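Local coordinates for protein Alpha/beta hydrolase (Enterobacter asburiae, PDB 6KMO) that probably hydrolyses carboxylic ester bonds, acting as a bacterial esterase or lipase of the alpha/beta hydrolase fold, at residues 199-207 / 328-337. The protein carries 2 engineered substitutions. Sequence-based numbering, arbitrary orientation.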
loop_
_atom_site.group_PDB
_atom_site.type_symbol
_atom_site.label_atom_id
_atom_site.label_comp_id
_atom_site.label_asym_id
_atom_site.label_seq_id
_atom_site.Cartn_x
_atom_site.Cartn_y
_atom_site.Cartn_z
ATOM N N PRO A 199 11.619 17.795 18.772
ATOM C CA PRO A 199 10.299 18.345 18.472
ATOM C C PRO A 199 9.217 17.304 18.192
ATOM O O PRO A 199 9.550 16.131 17.951
ATOM C CB PRO A 199 10.561 19.159 17.199
ATOM C CG PRO A 199 11.614 18.417 16.526
ATOM C CD PRO A 199 12.523 17.900 17.617
ATOM N N LYS A 200 7.956 17.732 18.250
ATOM C CA LYS A 200 6.824 16.877 17.926
ATOM C C LYS A 200 6.847 16.496 16.453
ATOM O O LYS A 200 7.101 17.334 15.588
ATOM C CB LYS A 200 5.513 17.611 18.217
ATOM C CG LYS A 200 5.125 17.746 19.680
ATOM C CD LYS A 200 5.679 16.608 20.526
ATOM C CE LYS A 200 6.764 17.107 21.472
ATOM N NZ LYS A 200 7.210 16.051 22.425
ATOM N N ILE A 201 6.553 15.223 16.178
ATOM C CA ILE A 201 6.547 14.681 14.821
ATOM C C ILE A 201 5.162 14.114 14.546
ATOM O O ILE A 201 4.686 13.244 15.288
ATOM C CB ILE A 201 7.620 13.583 14.664
ATOM C CG1 ILE A 201 9.029 14.127 14.916
ATOM C CG2 ILE A 201 7.530 12.899 13.296
ATOM C CD1 ILE A 201 9.461 15.238 14.027
ATOM N N ARG A 202 4.543 14.562 13.457
ATOM C CA ARG A 202 3.215 14.097 13.084
ATOM C C ARG A 202 3.229 12.692 12.503
ATOM O O ARG A 202 2.301 11.904 12.742
ATOM C CB ARG A 202 2.613 15.017 12.018
ATOM C CG ARG A 202 2.023 16.315 12.568
ATOM C CD ARG A 202 0.767 16.040 13.391
ATOM N NE ARG A 202 0.066 17.280 13.736
ATOM C CZ ARG A 202 -0.834 17.865 12.956
ATOM N NH1 ARG A 202 -1.161 17.346 11.786
ATOM N NH2 ARG A 202 -1.424 18.990 13.353
ATOM N N TYR A 203 4.236 12.364 11.694
ATOM C CA TYR A 203 4.170 11.128 10.925
ATOM C C TYR A 203 5.548 10.795 10.396
ATOM O O TYR A 203 6.294 11.690 9.993
ATOM C CB TYR A 203 3.214 11.279 9.737
ATOM C CG TYR A 203 2.603 10.000 9.211
ATOM C CD1 TYR A 203 1.827 9.213 10.034
ATOM C CD2 TYR A 203 2.748 9.620 7.878
ATOM C CE1 TYR A 203 1.235 8.047 9.558
ATOM C CE2 TYR A 203 2.163 8.466 7.395
ATOM C CZ TYR A 203 1.413 7.678 8.238
ATOM O OH TYR A 203 0.797 6.544 7.740
ATOM N N ASN A 204 5.866 9.509 10.377
ATOM C CA ASN A 204 7.071 8.978 9.757
ATOM C C ASN A 204 6.677 8.152 8.539
ATOM O O ASN A 204 5.741 7.350 8.604
ATOM C CB ASN A 204 7.775 8.007 10.699
ATOM C CG ASN A 204 8.354 8.656 11.908
ATOM O OD1 ASN A 204 8.721 9.830 11.893
ATOM N ND2 ASN A 204 8.487 7.882 12.969
ATOM N N VAL A 205 7.428 8.293 7.457
ATOM C CA VAL A 205 7.322 7.403 6.307
ATOM C C VAL A 205 8.698 6.804 6.071
ATOM O O VAL A 205 9.637 7.503 5.673
ATOM C CB VAL A 205 6.800 8.094 5.045
ATOM C CG1 VAL A 205 6.699 7.060 3.938
ATOM C CG2 VAL A 205 5.451 8.753 5.284
ATOM N N MET A 206 8.826 5.512 6.334
ATOM C CA MET A 206 10.067 4.766 6.157
ATOM C C MET A 206 9.915 3.939 4.891
ATOM O O MET A 206 9.176 2.946 4.870
ATOM C CB MET A 206 10.341 3.886 7.382
ATOM C CG MET A 206 10.551 4.655 8.679
ATOM S SD MET A 206 10.650 3.656 10.271
ATOM C CE MET A 206 12.176 2.715 9.968
ATOM N N LEU A 207 10.594 4.361 3.831
ATOM C CA LEU A 207 10.479 3.727 2.513
ATOM C C LEU A 207 11.600 2.704 2.398
ATOM O O LEU A 207 12.784 3.062 2.396
ATOM C CB LEU A 207 10.576 4.766 1.401
ATOM C CG LEU A 207 9.476 5.835 1.413
ATOM C CD1 LEU A 207 9.811 6.910 0.398
ATOM C CD2 LEU A 207 8.125 5.240 1.141
ATOM N N ALA A 328 1.910 6.909 -0.465
ATOM C CA ALA A 328 2.701 7.483 0.620
ATOM C C ALA A 328 2.336 8.942 0.832
ATOM O O ALA A 328 2.178 9.393 1.975
ATOM C CB ALA A 328 4.192 7.338 0.322
ATOM N N GLY A 329 2.201 9.697 -0.258
ATOM C CA GLY A 329 1.849 11.106 -0.141
ATOM C C GLY A 329 0.474 11.320 0.461
ATOM O O GLY A 329 0.280 12.237 1.263
ATOM N N ALA A 330 -0.490 10.467 0.111
ATOM C CA ALA A 330 -1.835 10.606 0.659
ATOM C C ALA A 330 -1.835 10.360 2.162
ATOM O O ALA A 330 -2.520 11.064 2.914
ATOM C CB ALA A 330 -2.792 9.645 -0.053
ATOM N N ALA A 331 -1.089 9.358 2.616
ATOM C CA ALA A 331 -0.999 9.104 4.049
ATOM C C ALA A 331 -0.352 10.278 4.760
ATOM O O ALA A 331 -0.817 10.710 5.828
ATOM C CB ALA A 331 -0.217 7.809 4.286
ATOM N N LEU A 332 0.707 10.831 4.184
ATOM C CA LEU A 332 1.369 11.966 4.807
ATOM C C LEU A 332 0.449 13.177 4.862
ATOM O O LEU A 332 0.401 13.884 5.878
ATOM C CB LEU A 332 2.634 12.275 4.023
ATOM C CG LEU A 332 3.582 13.288 4.639
ATOM C CD1 LEU A 332 4.001 12.919 6.046
ATOM C CD2 LEU A 332 4.804 13.404 3.731
ATOM N N HIS A 333 -0.286 13.438 3.781
ATOM C CA HIS A 333 -1.233 14.544 3.775
ATOM C C HIS A 333 -2.232 14.423 4.914
ATOM O O HIS A 333 -2.512 15.408 5.621
ATOM C CB HIS A 333 -1.985 14.589 2.445
ATOM C CG HIS A 333 -3.021 15.663 2.392
ATOM N ND1 HIS A 333 -2.744 16.934 1.946
ATOM C CD2 HIS A 333 -4.332 15.662 2.734
ATOM C CE1 HIS A 333 -3.835 17.677 2.019
ATOM N NE2 HIS A 333 -4.812 16.933 2.499
ATOM N N GLU A 334 -2.774 13.224 5.125
ATOM C CA GLU A 334 -3.779 13.054 6.158
ATOM C C GLU A 334 -3.215 13.369 7.533
ATOM O O GLU A 334 -3.944 13.856 8.402
ATOM C CB GLU A 334 -4.331 11.635 6.097
ATOM C CG GLU A 334 -5.181 11.215 7.269
ATOM C CD GLU A 334 -6.527 11.923 7.331
ATOM O OE1 GLU A 334 -6.947 12.577 6.344
ATOM O OE2 GLU A 334 -7.176 11.788 8.392
ATOM N N HIS A 335 -1.937 13.115 7.761
ATOM C CA HIS A 335 -1.341 13.283 9.078
ATOM C C HIS A 335 -0.694 14.641 9.291
ATOM O O HIS A 335 -0.276 14.927 10.411
ATOM C CB HIS A 335 -0.372 12.133 9.365
ATOM C CG HIS A 335 -1.085 10.849 9.579
ATOM N ND1 HIS A 335 -1.371 10.364 10.839
ATOM C CD2 HIS A 335 -1.658 9.992 8.701
ATOM C CE1 HIS A 335 -2.074 9.250 10.725
ATOM N NE2 HIS A 335 -2.268 9.007 9.441
ATOM N N LEU A 336 -0.639 15.480 8.263
ATOM C CA LEU A 336 -0.071 16.817 8.375
ATOM C C LEU A 336 -1.119 17.916 8.407
ATOM O O LEU A 336 -0.750 19.098 8.444
ATOM C CB LEU A 336 0.924 17.044 7.243
ATOM C CG LEU A 336 2.223 16.229 7.311
ATOM C CD1 LEU A 336 3.045 16.514 6.055
ATOM C CD2 LEU A 336 3.015 16.508 8.560
ATOM N N LYS A 337 -2.404 17.574 8.434
ATOM C CA LYS A 337 -3.467 18.583 8.439
ATOM C C LYS A 337 -3.523 19.426 9.695
ATOM O O LYS A 337 -4.000 20.571 9.640
ATOM C CB LYS A 337 -4.838 17.915 8.255
ATOM C CG LYS A 337 -5.036 17.303 6.918
ATOM C CD LYS A 337 -6.471 16.810 6.715
ATOM C CE LYS A 337 -6.853 15.702 7.682
ATOM N NZ LYS A 337 -8.192 15.094 7.363
HETATM O O HOH W 1 -0.380 11.828 13.063
#
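Tyr203 and His335 lay their rings on one another in an offset stack, centroids 4.0 Å apart and planes 16° from parallel. The tyrosine CB rests against His335 CB at 3.7 Å. With CG turned anti to the backbone N (chi1 -155°), the ring comes up against the helix. CD1 then meets His335 CG at 3.4 Å, and CE1 sits over the centre of the imidazole. Along the far edge, CD2 touches Leu332 CD1, and CE2 packs on Ala331 CB 4.0 Å away. The hydroxyl at the tip reaches the same methyl.

One residue earlier, Arg202 bends at chi2 and drapes its aliphatic part over the carbonyl of His335 and past Leu336 CD2, 3.8 Å from Arg202 CB. Its NH1 donates to His335 O at 2.9 Å, nearly straight at 162°, with the oxygen in the guanidinium plane but NH1 well above the carbonyl plane. A water donates to Arg202 O and also bonds to His335 ND1, which lies 2.8 Å from it, so the imidazole is tied at its edge as well as stacked on its face. Deeper in, Val205 meets Ala328 and Leu332 loosely.

The strand 203-207, an inner strand of the sheet, thus runs nearly antiparallel to residues 328-335 of the C-terminal helix, one of the helices that flank the sheet in this alpha/beta hydrolase fold. Val323 of the second subunit also packs on Tyr203 and Ala331, so the dimer interface borders this layer. Chemically, the contact grades from an apolar interior to a polar end: the arginine pairs with a carbonyl in the last turn of the chain's C-terminal helix, an interaction that probably offsets some of the partial negative charge there.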